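Local coordinates for hypothetical 27.5 kDa protein in SPX19-GCR2 intergenic region (Saccharomyces cerevisiae, PDB 1JZT) that catalyses the epimerization of the R- and S-forms of hydrated NAD(P)H, so that both epimers of this damaged nucleotide can be repaired, at residues F26-Q29 with Q30-L34; C77-H80 with L81-G85; L105-Q108 with L109-F112. All coordinates share one frame; numbering follows the deposited sequence.

Contact 1: residues F26-Q29 with Q30-L34; sequences FTLQ and QLMEL
Gln-30 reaches back over the start of its own helix to Thr-27 and lies beside the ring of Phe-26. Its CG stands anti to the carbonyl carbon (chi1 -73°) and the chain then runs extended, which brings OE1 to the N-cap. OE1 accepts two bonds there. Thr-27 OG1 lies 2.9 Å from Gln-30 OE1, in the carbonyl plane and on a lone pair. Thr-27 N bonds to Gln-30 OE1 at 3.3 Å, tilted from that plane. In return, Gln-30 N donates to Thr-27 OG1 at 3.3 Å. This reciprocal pair is a capping box.

Phe-26 adds an apolar side. Leu-31 CD2 sits over one face of its ring, 4.1 Å from the centroid, a CH-pi contact. Gln-30 OE1 comes to the edge of the same ring, 4.0 Å from CD1 of Phe-26. Further on, Leu-28 CD1 meets the CE methyl of selenomethionine Met-32 at 3.7 Å. Met-32 also packs on Asn-69, a predicted NADPHX-binding residue.

With an alanine at Thr-27, Gln-30 N would probably lose its capping acceptor OG1, and Gln-30 OE1 one of its two donors. The first turn of helix 28-46 is thus fixed by polar capping, with an apolar Phe-26/Leu-31 contact alongside.

Contact 2: residues C77-H80 with L81-G85; sequences CARH and LKLFG
The backbone oxygen of His-80 lies over one face of the Phe-84 ring, 3.0 Å from Phe-84 CG and nearer that rim than the middle. The same oxygen accepts from Phe-84 N at 2.7 Å. Phe-84 CG lies on the side of its backbone N (chi1 -66°), which carries the ring back over the preceding turn. There Phe-84 CE2 meets His-80 CB at 4.0 Å. The two rings are oblique, with planes at 41°.

On another side of the helix, Cys-77 SG touches Leu-81 CD1 at 3.7 Å. Arg-79 and Leu-83 lie alongside each other, one turn apart, with Arg-79 CG 4.1 Å from Leu-83 CD1.

The helix 69-83 is the crossover of a beta-alpha-beta unit between strands 60-65 and 88-91. Its C-terminal end closes in a Schellman motif. Gly-85 has positive phi, and two bonds run back into the last turn, one of them from Gly-85 N to Lys-82 O at 3.1 Å.

Helix 28-46 positions the outer ends of these side chains. Glu-33 forms a salt bridge with Arg-79 NH2 and a hydrogen bond with His-80 NE2. Phe-37 meets the His-80 ring edge-to-face. Ala-40 touches both His-80 and Phe-84, while Val-43 packs on Leu-81.

Contact 3: residues L105-Q108 with L109-F112; sequences LVHQ and LNFF
Asn-110 N donates to Val-106 O at 3.1 Å, one of the backbone bonds that carry most of this contact. Phe-111 N donates to His-107 O at 3.0 Å and is the straightest of the set, at 160°. Leu-109 N bonds to Leu-105 O and makes a second, weak bond to Val-106 O. At the end of the helix, Phe-112 N reaches Gln-108 O at 3.3 Å. It also makes a weak bond to Leu-109 O. Phe-112 is the first residue to leave helical backbone angles.

The side chains meet mostly backbone oxygens. The amide of Asn-110 lies beside Val-106 O, but the geometry does not suit a hydrogen bond from ND2. Because Asn-110 CG sits opposite the carbonyl carbon across the CA-CB bond (chi1 -58°), the amide is drawn back along the helix. Asn-110 ND2 then comes 4.0 Å from CD2 of His-107 and 4.1 Å from CG1 of Val-106. The His-107 ring and the Asn-110 amide are turned 38° apart. Gln-108 O approaches the edge of the Phe-112 ring, in its plane, 3.5 Å from Phe-112 CD2. Phe-111 CB is 3.3 Å from Gln-108 O, while its ring extends off the helix.

Other packing joins this turn to its neighbours. Leu-105 packs on Val-76 and on the side chain of Arg-79 of helix 69-83. Leu-109 touches Val-114, and Val-106 touches Tyr-92. Leu-105 also lies near Gly-72, a predicted NADPHX-binding residue.

This is the C-terminal end of helix 100-111, the crossover helix between parallel strands 88-91 and 116-117 in a Rossmann-like fold.

How the contacts relate
The three contacts follow one another along the chain without nesting or crossing. Each joins adjoining segments of one continuous run, and none closes a long loop. Contact 1 starts helix 28-46, contact 2 ends helix 69-83, and contact 3 ends helix 100-111. Helix 69-83 is the common neighbour. It bonds to helix 28-46 through polar groups of contacts 1 and 2. Towards contact 3, Arg-79 packs on Gln-108 and Leu-109, and Leu-83 packs on Phe-112. Contacts 1 and 3 also touch directly, with Met-32 SE 3.7 Å from Leu-105 CD1. Contacts 2 and 3 belong to successive beta-alpha-beta units that share strand 88-91.

Contact 1: residues F26-Q29 with Q30-L34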
loop_
_atom_site.group_PDB
_atom_site.type_symbol
_atom_site.label_atom_id
_atom_site.label_comp_id
_atom_site.label_asym_id
_atom_site.label_seq_id
_atom_site.Cartn_x
_atom_site.Cartn_y
_atom_site.Cartn_z
ATOM N N PHE A 26 16.159 5.316 12.776
ATOM C CA PHE A 26 14.875 4.633 12.627
ATOM C C PHE A 26 15.106 3.183 12.220
ATOM O O PHE A 26 16.064 2.881 11.510
ATOM C CB PHE A 26 14.008 5.335 11.573
ATOM C CG PHE A 26 13.046 6.326 12.152
ATOM C CD1 PHE A 26 12.128 5.925 13.120
ATOM C CD2 PHE A 26 13.044 7.653 11.732
ATOM C CE1 PHE A 26 11.220 6.833 13.664
ATOM C CE2 PHE A 26 12.139 8.569 12.270
ATOM C CZ PHE A 26 11.222 8.154 13.241
ATOM N N THR A 27 14.244 2.285 12.686
ATOM C CA THR A 27 14.365 0.877 12.334
ATOM C C THR A 27 13.285 0.535 11.320
ATOM O O THR A 27 12.224 1.162 11.297
ATOM C CB THR A 27 14.185 -0.055 13.555
ATOM O OG1 THR A 27 12.844 0.052 14.056
ATOM C CG2 THR A 27 15.173 0.314 14.658
ATOM N N LEU A 28 13.561 -0.450 10.471
ATOM C CA LEU A 28 12.597 -0.869 9.460
ATOM C C LEU A 28 11.296 -1.309 10.125
ATOM O O LEU A 28 10.207 -1.051 9.607
ATOM C CB LEU A 28 13.158 -2.032 8.637
ATOM C CG LEU A 28 12.191 -2.643 7.612
ATOM C CD1 LEU A 28 11.855 -1.608 6.542
ATOM C CD2 LEU A 28 12.822 -3.878 6.985
ATOM N N GLN A 29 11.416 -1.984 11.267
ATOM C CA GLN A 29 10.250 -2.461 11.996
ATOM C C GLN A 29 9.277 -1.321 12.315
ATOM O O GLN A 29 8.070 -1.456 12.122
ATOM C CB GLN A 29 10.676 -3.150 13.298
ATOM C CG GLN A 29 11.364 -4.510 13.127
ATOM C CD GLN A 29 12.848 -4.416 12.799
ATOM O OE1 GLN A 29 13.445 -3.338 12.830
ATOM N NE2 GLN A 29 13.455 -5.558 12.494
ATOM N N GLN A 30 9.807 -0.207 12.812
ATOM C CA GLN A 30 8.975 0.941 13.148
ATOM C C GLN A 30 8.322 1.559 11.919
ATOM O O GLN A 30 7.104 1.751 11.877
ATOM C CB GLN A 30 9.800 2.031 13.828
ATOM C CG GLN A 30 10.232 1.738 15.257
ATOM C CD GLN A 30 11.266 2.746 15.718
ATOM O OE1 GLN A 30 12.443 2.628 15.386
ATOM N NE2 GLN A 30 10.828 3.761 16.461
ATOM N N LEU A 31 9.133 1.883 10.923
ATOM C CA LEU A 31 8.610 2.521 9.719
ATOM C C LEU A 31 7.553 1.687 8.998
ATOM O O LEU A 31 6.532 2.218 8.552
ATOM C CB LEU A 31 9.758 2.858 8.768
ATOM C CG LEU A 31 10.791 3.850 9.318
ATOM C CD1 LEU A 31 11.798 4.191 8.225
ATOM C CD2 LEU A 31 10.099 5.119 9.815
HETATM N N MSE A 32 7.804 0.386 8.891
HETATM C CA MSE A 32 6.880 -0.519 8.227
HETATM C C MSE A 32 5.571 -0.649 9.011
HETATM O O MSE A 32 4.484 -0.713 8.429
HETATM C CB MSE A 32 7.546 -1.887 8.043
HETATM C CG MSE A 32 6.748 -2.879 7.211
HETATM SE SE MSE A 32 7.906 -4.287 6.493
HETATM C CE MSE A 32 8.844 -3.234 5.166
ATOM N N GLU A 33 5.673 -0.682 10.337
ATOM C CA GLU A 33 4.488 -0.781 11.182
ATOM C C GLU A 33 3.647 0.483 11.006
ATOM O O GLU A 33 2.429 0.416 10.818
ATOM C CB GLU A 33 4.896 -0.920 12.649
ATOM C CG GLU A 33 3.746 -1.184 13.605
ATOM C CD GLU A 33 3.015 -2.486 13.308
ATOM O OE1 GLU A 33 3.638 -3.437 12.778
ATOM O OE2 GLU A 33 1.812 -2.564 13.634
ATOM N N LEU A 34 4.303 1.637 11.071
ATOM C CA LEU A 34 3.608 2.913 10.917
ATOM C C LEU A 34 3.033 3.046 9.506
ATOM O O LEU A 34 1.911 3.513 9.337
ATOM C CB LEU A 34 4.560 4.075 11.221
ATOM C CG LEU A 34 5.020 4.252 12.679
ATOM C CD1 LEU A 34 6.021 5.399 12.755
ATOM C CD2 LEU A 34 3.825 4.537 13.578
#

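Contact 2: residues C77-H80 with L81-G85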
loop_
_atom_site.group_PDB
_atom_site.type_symbol
_atom_site.label_atom_id
_atom_site.label_comp_id
_atom_site.label_asym_id
_atom_site.label_seq_id
_atom_site.Cartn_x
_atom_site.Cartn_y
_atom_site.Cartn_z
ATOM N N CYS A 77 -0.593 -3.894 7.217
ATOM C CA CYS A 77 -1.930 -3.383 6.926
ATOM C C CYS A 77 -3.007 -4.425 7.206
ATOM O O CYS A 77 -4.028 -4.130 7.816
ATOM C CB CYS A 77 -2.002 -2.959 5.461
ATOM S SG CYS A 77 -3.665 -2.540 4.883
ATOM N N ALA A 78 -2.772 -5.645 6.736
ATOM C CA ALA A 78 -3.708 -6.737 6.920
ATOM C C ALA A 78 -4.028 -7.006 8.391
ATOM O O ALA A 78 -5.180 -7.288 8.734
ATOM C CB ALA A 78 -3.164 -7.998 6.258
ATOM N N ARG A 79 -3.021 -6.928 9.256
ATOM C CA ARG A 79 -3.228 -7.164 10.692
ATOM C C ARG A 79 -4.078 -6.052 11.310
ATOM O O ARG A 79 -4.983 -6.325 12.098
ATOM C CB ARG A 79 -1.868 -7.283 11.412
ATOM C CG ARG A 79 -1.916 -7.200 12.955
ATOM C CD ARG A 79 -0.617 -7.741 13.568
ATOM N NE ARG A 79 0.554 -7.300 12.815
ATOM C CZ ARG A 79 1.101 -6.093 12.911
ATOM N NH1 ARG A 79 0.591 -5.189 13.741
ATOM N NH2 ARG A 79 2.148 -5.786 12.153
ATOM N N HIS A 80 -3.807 -4.800 10.954
ATOM C CA HIS A 80 -4.600 -3.709 11.508
ATOM C C HIS A 80 -6.046 -3.776 11.026
ATOM O O HIS A 80 -6.967 -3.489 11.786
ATOM C CB HIS A 80 -3.967 -2.355 11.173
ATOM C CG HIS A 80 -2.767 -2.049 12.011
ATOM N ND1 HIS A 80 -2.864 -1.665 13.334
ATOM C CD2 HIS A 80 -1.444 -2.154 11.748
ATOM C CE1 HIS A 80 -1.653 -1.553 13.847
ATOM N NE2 HIS A 80 -0.772 -1.846 12.905
ATOM N N LEU A 81 -6.246 -4.172 9.771
ATOM C CA LEU A 81 -7.598 -4.288 9.228
ATOM C C LEU A 81 -8.388 -5.342 9.984
ATOM O O LEU A 81 -9.597 -5.202 10.183
ATOM C CB LEU A 81 -7.555 -4.655 7.746
ATOM C CG LEU A 81 -7.141 -3.528 6.795
ATOM C CD1 LEU A 81 -6.993 -4.079 5.378
ATOM C CD2 LEU A 81 -8.191 -2.427 6.838
ATOM N N LYS A 82 -7.704 -6.403 10.400
ATOM C CA LYS A 82 -8.361 -7.465 11.154
ATOM C C LYS A 82 -8.788 -6.865 12.495
ATOM O O LYS A 82 -9.912 -7.066 12.943
ATOM C CB LYS A 82 -7.398 -8.638 11.373
ATOM C CG LYS A 82 -8.003 -9.819 12.114
ATOM C CD LYS A 82 -9.066 -10.510 11.278
ATOM C CE LYS A 82 -9.690 -11.674 12.025
ATOM N NZ LYS A 82 -10.712 -12.343 11.172
ATOM N N LEU A 83 -7.890 -6.113 13.125
ATOM C CA LEU A 83 -8.205 -5.490 14.402
ATOM C C LEU A 83 -9.320 -4.459 14.241
ATOM O O LEU A 83 -10.158 -4.302 15.132
ATOM C CB LEU A 83 -6.951 -4.834 14.996
ATOM C CG LEU A 83 -5.977 -5.834 15.640
ATOM C CD1 LEU A 83 -4.555 -5.333 15.535
ATOM C CD2 LEU A 83 -6.378 -6.064 17.095
ATOM N N PHE A 84 -9.339 -3.775 13.098
ATOM C CA PHE A 84 -10.350 -2.757 12.829
ATOM C C PHE A 84 -11.742 -3.324 12.535
ATOM O O PHE A 84 -12.705 -2.568 12.396
ATOM C CB PHE A 84 -9.918 -1.853 11.660
ATOM C CG PHE A 84 -8.704 -1.004 11.949
ATOM C CD1 PHE A 84 -8.303 -0.751 13.259
ATOM C CD2 PHE A 84 -7.968 -0.443 10.901
ATOM C CE1 PHE A 84 -7.186 0.041 13.527
ATOM C CE2 PHE A 84 -6.850 0.352 11.159
ATOM C CZ PHE A 84 -6.458 0.595 12.474
ATOM N N GLY A 85 -11.851 -4.642 12.422
ATOM C CA GLY A 85 -13.153 -5.235 12.169
ATOM C C GLY A 85 -13.407 -5.765 10.770
ATOM O O GLY A 85 -14.512 -6.230 10.480
#

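Contact 3: residues L105-Q108 with L109-F112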
loop_
_atom_site.group_PDB
_atom_site.type_symbol
_atom_site.label_atom_id
_atom_site.label_comp_id
_atom_site.label_asym_id
_atom_site.label_seq_id
_atom_site.Cartn_x
_atom_site.Cartn_y
_atom_site.Cartn_z
ATOM N N LEU A 105 6.227 -11.070 10.312
ATOM C CA LEU A 105 4.968 -10.394 9.993
ATOM C C LEU A 105 3.906 -11.425 9.598
ATOM O O LEU A 105 2.716 -11.235 9.868
ATOM C CB LEU A 105 5.178 -9.362 8.870
ATOM C CG LEU A 105 5.894 -8.059 9.283
ATOM C CD1 LEU A 105 6.190 -7.202 8.065
ATOM C CD2 LEU A 105 5.031 -7.294 10.279
ATOM N N VAL A 106 4.341 -12.523 8.981
ATOM C CA VAL A 106 3.417 -13.585 8.586
ATOM C C VAL A 106 2.930 -14.336 9.821
ATOM O O VAL A 106 1.754 -14.688 9.923
ATOM C CB VAL A 106 4.079 -14.572 7.594
ATOM C CG1 VAL A 106 3.170 -15.784 7.355
ATOM C CG2 VAL A 106 4.341 -13.863 6.276
ATOM N N HIS A 107 3.832 -14.581 10.765
ATOM C CA HIS A 107 3.435 -15.262 11.991
ATOM C C HIS A 107 2.415 -14.398 12.728
ATOM O O HIS A 107 1.476 -14.910 13.331
ATOM C CB HIS A 107 4.653 -15.527 12.879
ATOM C CG HIS A 107 5.552 -16.610 12.364
ATOM N ND1 HIS A 107 6.700 -16.995 13.018
ATOM C CD2 HIS A 107 5.463 -17.398 11.265
ATOM C CE1 HIS A 107 7.283 -17.975 12.347
ATOM N NE2 HIS A 107 6.552 -18.238 11.280
ATOM N N GLN A 108 2.592 -13.082 12.673
ATOM C CA GLN A 108 1.658 -12.182 13.331
ATOM C C GLN A 108 0.270 -12.289 12.693
ATOM O O GLN A 108 -0.747 -12.143 13.372
ATOM C CB GLN A 108 2.188 -10.747 13.271
ATOM C CG GLN A 108 3.452 -10.549 14.110
ATOM C CD GLN A 108 4.224 -9.299 13.734
ATOM O OE1 GLN A 108 3.637 -8.262 13.436
ATOM N NE2 GLN A 108 5.550 -9.390 13.762
ATOM N N LEU A 109 0.221 -12.554 11.390
ATOM C CA LEU A 109 -1.064 -12.697 10.712
ATOM C C LEU A 109 -1.735 -14.001 11.156
ATOM O O LEU A 109 -2.950 -14.043 11.370
ATOM C CB LEU A 109 -0.870 -12.675 9.188
ATOM C CG LEU A 109 -0.488 -11.303 8.608
ATOM C CD1 LEU A 109 -0.174 -11.412 7.126
ATOM C CD2 LEU A 109 -1.647 -10.323 8.826
ATOM N N ASN A 110 -0.946 -15.062 11.311
ATOM C CA ASN A 110 -1.496 -16.344 11.754
ATOM C C ASN A 110 -2.089 -16.155 13.149
ATOM O O ASN A 110 -3.173 -16.658 13.455
ATOM C CB ASN A 110 -0.401 -17.412 11.802
ATOM C CG ASN A 110 0.287 -17.600 10.466
ATOM O OD1 ASN A 110 -0.336 -17.475 9.413
ATOM N ND2 ASN A 110 1.575 -17.916 10.503
ATOM N N PHE A 111 -1.359 -15.418 13.981
ATOM C CA PHE A 111 -1.777 -15.115 15.347
ATOM C C PHE A 111 -3.177 -14.507 15.371
ATOM O O PHE A 111 -3.971 -14.794 16.268
ATOM C CB PHE A 111 -0.770 -14.146 15.976
ATOM C CG PHE A 111 -1.046 -13.822 17.417
ATOM C CD1 PHE A 111 -1.335 -14.833 18.332
ATOM C CD2 PHE A 111 -0.954 -12.511 17.872
ATOM C CE1 PHE A 111 -1.524 -14.542 19.675
ATOM C CE2 PHE A 111 -1.142 -12.207 19.220
ATOM C CZ PHE A 111 -1.425 -13.224 20.123
ATOM N N PHE A 112 -3.471 -13.665 14.383
ATOM C CA PHE A 112 -4.771 -13.005 14.273
ATOM C C PHE A 112 -5.738 -13.741 13.362
ATOM O O PHE A 112 -6.804 -13.224 13.020
ATOM C CB PHE A 112 -4.588 -11.568 13.780
ATOM C CG PHE A 112 -4.303 -10.597 14.877
ATOM C CD1 PHE A 112 -5.346 -10.035 15.608
ATOM C CD2 PHE A 112 -2.994 -10.293 15.231
ATOM C CE1 PHE A 112 -5.086 -9.195 16.684
ATOM C CE2 PHE A 112 -2.725 -9.453 16.309
ATOM C CZ PHE A 112 -3.772 -8.904 17.034
#